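Local coordinates for CglIIR protein (Corynebacterium glutamicum, PDB 6F1S), which forms the C-terminal domain of the H subunit of the CglI restriction endonuclease, whose helicase-like motor probably hydrolyses nucleoside triphosphates to drive movement on DNA, at residues A[112-115]-A[116-119]; A[147-150]-A[151-154]. One frame throughout, in Å; residues are numbered along the deposited sequence.

In the fold
Interaction 1 lies on a helix that packs against the mixed sheet; interaction 2 leads into one of its strands. They follow one another along the chain. Their centres lie about 22 Å apart and their nearest atoms about 9 Å, so they do not touch. Interaction 1 is part of helix 112-120, the crossover between strands 92-100 and 126-132. Interaction 2 is the turn that leads from the loop after helix 136-141 into strand 152-158. Strand 126-132 links them. Leu126, at its start, meets Leu117 and Ser118 of interaction 1, and Ile132, at its end, pairs with Ile152 of interaction 2. The side chain of Pro112 lies about 5 Å from a bound ethanediol, probably from the crystallisation liquor.

Interaction 1: A[112-115]-A[116-119]; sequences PTDQ and ALSR
Pro112 offers its carbonyl to the first turn of the helix, and Ala116 N donates to Pro112 O at 3.3 Å. Thr113 does the same one residue on. Its O takes Leu117 N at 3.0 Å, and CB of Leu117 lies against the same oxygen.

Asp114 O accepts Ser118 N at 2.9 Å. The hydroxyl of Ser118 turns back over the helix. With chi1 at 64°, OG stands between the backbone N and the carbonyl carbon. It lies 3.1 Å from Asp114 O and 2.9 Å from Gln115 O, and its single proton may serve either one. Ser118 OG also bonds to Asn21. The Asp114 carboxylate runs beside the Leu117 side chain, and its OD1 comes 3.9 Å from Leu117 CD1. The same OD1 forms a salt bridge to Arg97.

Gln115 O binds Arg119 N at 3.0 Å. The Gln115 chain bends at chi2 (-66°), which brings its amide across the Arg119 side chain. OE1 stands over one face of the guanidinium, 3.5 Å from Arg119 NH1, with the two planes 39° apart.

Leu117 reaches Arg93 and Arg97 of strand 92-100 and Leu126 of strand 126-132. The four backbone N-H to O=C bonds, each from residue i+4 to residue i, are those of an alpha-helix, here the connecting helix of a beta-alpha-beta crossover.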
# COMPACT_ATOMS: atom_id res chain seq x y z
N PRO A 112 4.43 -3.56 -14.38
CA PRO A 112 4.24 -4.92 -14.89
C PRO A 112 4.91 -5.97 -14.00
O PRO A 112 4.39 -7.07 -13.86
CB PRO A 112 4.90 -4.88 -16.27
CG PRO A 112 4.88 -3.43 -16.65
CD PRO A 112 5.07 -2.68 -15.37
N THR A 113 6.04 -5.62 -13.40
CA THR A 113 6.76 -6.53 -12.51
C THR A 113 5.96 -6.82 -11.24
O THR A 113 5.89 -7.96 -10.79
CB THR A 113 8.14 -5.95 -12.13
OG1 THR A 113 8.96 -5.87 -13.30
CG2 THR A 113 8.83 -6.83 -11.09
N ASP A 114 5.35 -5.79 -10.67
CA ASP A 114 4.59 -5.97 -9.44
C ASP A 114 3.21 -6.62 -9.69
O ASP A 114 2.65 -7.26 -8.79
CB ASP A 114 4.44 -4.63 -8.71
CG ASP A 114 5.74 -4.17 -8.07
OD1 ASP A 114 6.50 -5.05 -7.61
OD2 ASP A 114 6.02 -2.95 -8.02
N GLN A 115 2.68 -6.47 -10.90
CA GLN A 115 1.50 -7.21 -11.32
C GLN A 115 1.78 -8.71 -11.23
O GLN A 115 1.04 -9.45 -10.59
CB GLN A 115 1.08 -6.84 -12.75
CG GLN A 115 0.01 -5.75 -12.87
CD GLN A 115 -1.34 -6.17 -12.30
OE1 GLN A 115 -1.61 -7.35 -12.09
NE2 GLN A 115 -2.20 -5.19 -12.04
N ALA A 116 2.87 -9.14 -11.86
CA ALA A 116 3.25 -10.55 -11.87
C ALA A 116 3.58 -11.02 -10.47
O ALA A 116 3.22 -12.14 -10.10
CB ALA A 116 4.44 -10.79 -12.81
N LEU A 117 4.26 -10.18 -9.70
CA LEU A 117 4.61 -10.49 -8.32
C LEU A 117 3.35 -10.81 -7.52
O LEU A 117 3.27 -11.84 -6.86
CB LEU A 117 5.37 -9.33 -7.66
CG LEU A 117 6.00 -9.54 -6.27
CD1 LEU A 117 7.15 -8.57 -6.06
CD2 LEU A 117 4.98 -9.39 -5.14
N SER A 118 2.36 -9.93 -7.61
CA SER A 118 1.15 -10.07 -6.81
C SER A 118 0.31 -11.26 -7.28
O SER A 118 -0.31 -11.94 -6.46
CB SER A 118 0.32 -8.78 -6.85
OG SER A 118 -0.15 -8.50 -8.15
N ARG A 119 0.29 -11.51 -8.58
CA ARG A 119 -0.43 -12.68 -9.07
C ARG A 119 0.21 -13.96 -8.56
O ARG A 119 -0.48 -14.93 -8.24
CB ARG A 119 -0.50 -12.67 -10.60
CG ARG A 119 -1.42 -11.61 -11.16
CD ARG A 119 -1.73 -11.87 -12.62
NE ARG A 119 -2.88 -11.10 -13.09
CZ ARG A 119 -2.82 -10.14 -14.02
NH1 ARG A 119 -1.65 -9.84 -14.58
NH2 ARG A 119 -3.92 -9.49 -14.38

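Interaction 2: A[147-150]-A[151-154]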
# COMPACT_ATOMS: atom_id res chain seq x y z
N TRP A 147 -2.10 13.85 -6.22
CA TRP A 147 -2.17 13.08 -4.98
C TRP A 147 -2.33 14.06 -3.82
O TRP A 147 -2.01 15.23 -3.96
CB TRP A 147 -0.93 12.20 -4.80
CG TRP A 147 -0.70 11.23 -5.94
CD1 TRP A 147 0.13 11.40 -7.00
CD2 TRP A 147 -1.31 9.94 -6.11
NE1 TRP A 147 0.08 10.30 -7.83
CE2 TRP A 147 -0.80 9.39 -7.31
CE3 TRP A 147 -2.25 9.19 -5.38
CZ2 TRP A 147 -1.18 8.13 -7.78
CZ3 TRP A 147 -2.63 7.95 -5.86
CH2 TRP A 147 -2.10 7.43 -7.04
N SER A 148 -2.81 13.57 -2.68
CA SER A 148 -3.14 14.45 -1.56
C SER A 148 -1.90 15.05 -0.92
O SER A 148 -2.00 16.02 -0.17
CB SER A 148 -3.96 13.69 -0.51
OG SER A 148 -3.23 12.60 0.03
N SER A 149 -0.74 14.49 -1.21
CA SER A 149 0.51 15.03 -0.68
C SER A 149 1.70 14.67 -1.56
O SER A 149 1.65 13.74 -2.36
CB SER A 149 0.75 14.55 0.75
OG SER A 149 1.00 13.16 0.79
N ASP A 150 2.77 15.43 -1.38
CA ASP A 150 4.03 15.18 -2.05
C ASP A 150 5.13 15.19 -0.98
O ASP A 150 5.40 16.23 -0.39
CB ASP A 150 4.30 16.23 -3.13
CG ASP A 150 5.59 15.96 -3.90
OD1 ASP A 150 5.94 14.79 -4.09
OD2 ASP A 150 6.26 16.93 -4.32
N PRO A 151 5.74 14.03 -0.71
CA PRO A 151 5.50 12.75 -1.37
C PRO A 151 4.25 12.05 -0.85
O PRO A 151 3.72 12.42 0.19
CB PRO A 151 6.74 11.94 -1.01
CG PRO A 151 7.08 12.43 0.37
CD PRO A 151 6.74 13.90 0.38
N ILE A 152 3.80 11.04 -1.59
CA ILE A 152 2.68 10.21 -1.16
C ILE A 152 3.13 8.75 -1.15
O ILE A 152 4.05 8.37 -1.86
CB ILE A 152 1.45 10.39 -2.10
CG1 ILE A 152 0.18 9.78 -1.48
CG2 ILE A 152 1.71 9.78 -3.48
CD1 ILE A 152 -0.32 10.51 -0.26
N TRP A 153 2.49 7.94 -0.31
CA TRP A 153 2.60 6.50 -0.40
C TRP A 153 1.24 5.96 -0.80
O TRP A 153 0.23 6.33 -0.20
CB TRP A 153 3.05 5.88 0.93
CG TRP A 153 4.50 6.01 1.25
CD1 TRP A 153 5.09 7.00 1.98
CD2 TRP A 153 5.55 5.11 0.87
NE1 TRP A 153 6.44 6.78 2.07
CE2 TRP A 153 6.75 5.63 1.40
CE3 TRP A 153 5.60 3.93 0.12
CZ2 TRP A 153 7.98 5.00 1.22
CZ3 TRP A 153 6.82 3.30 -0.05
CH2 TRP A 153 8.00 3.84 0.49
N VAL A 154 1.20 5.09 -1.81
CA VAL A 154 -0.06 4.51 -2.25
C VAL A 154 -0.10 3.01 -1.93
O VAL A 154 0.78 2.26 -2.34
CB VAL A 154 -0.29 4.73 -3.76
CG1 VAL A 154 -1.69 4.31 -4.14
CG2 VAL A 154 -0.04 6.19 -4.12
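Trp147 lays one ring face against two methyl groups of the strand that follows. Both contacts are CH-pi. Ile152 CG2 sits over the five-membered ring, 4.1 Å from its centroid and 26° off the normal. Val154 CG2 does the same over the six-membered ring, at 3.9 Å and 23°. Each side chain crosses the indole at about a right angle. Ile152 and Val154 are two residues apart in an extended strand, so a methyl of each can reach the same ring face. Trp147 NE1 is bonded to Val102 O.

The chain reverses here through a cis peptide bond before Pro151 and enters strand 152-158. That strand pairs antiparallel with strand 126-132 in the mixed sheet, where backbone hydrogen bonds join Ile152 to Ile132 and Val154 to Tyr130.

One polar bond spans the turn. Ser149 OG donates to Pro151 O at 2.9 Å, from above the carbonyl plane. Ser148 OG is held by Pro27 O, and Asp150 OD1 by Gly134 N.

The last contacts are apolar against polar. Ile152 CD1 reaches the hydroxyls of both serines: Ser149 OG is the nearer at 3.1 Å, and Ser148 OG lies 3.6 Å from the same methyl.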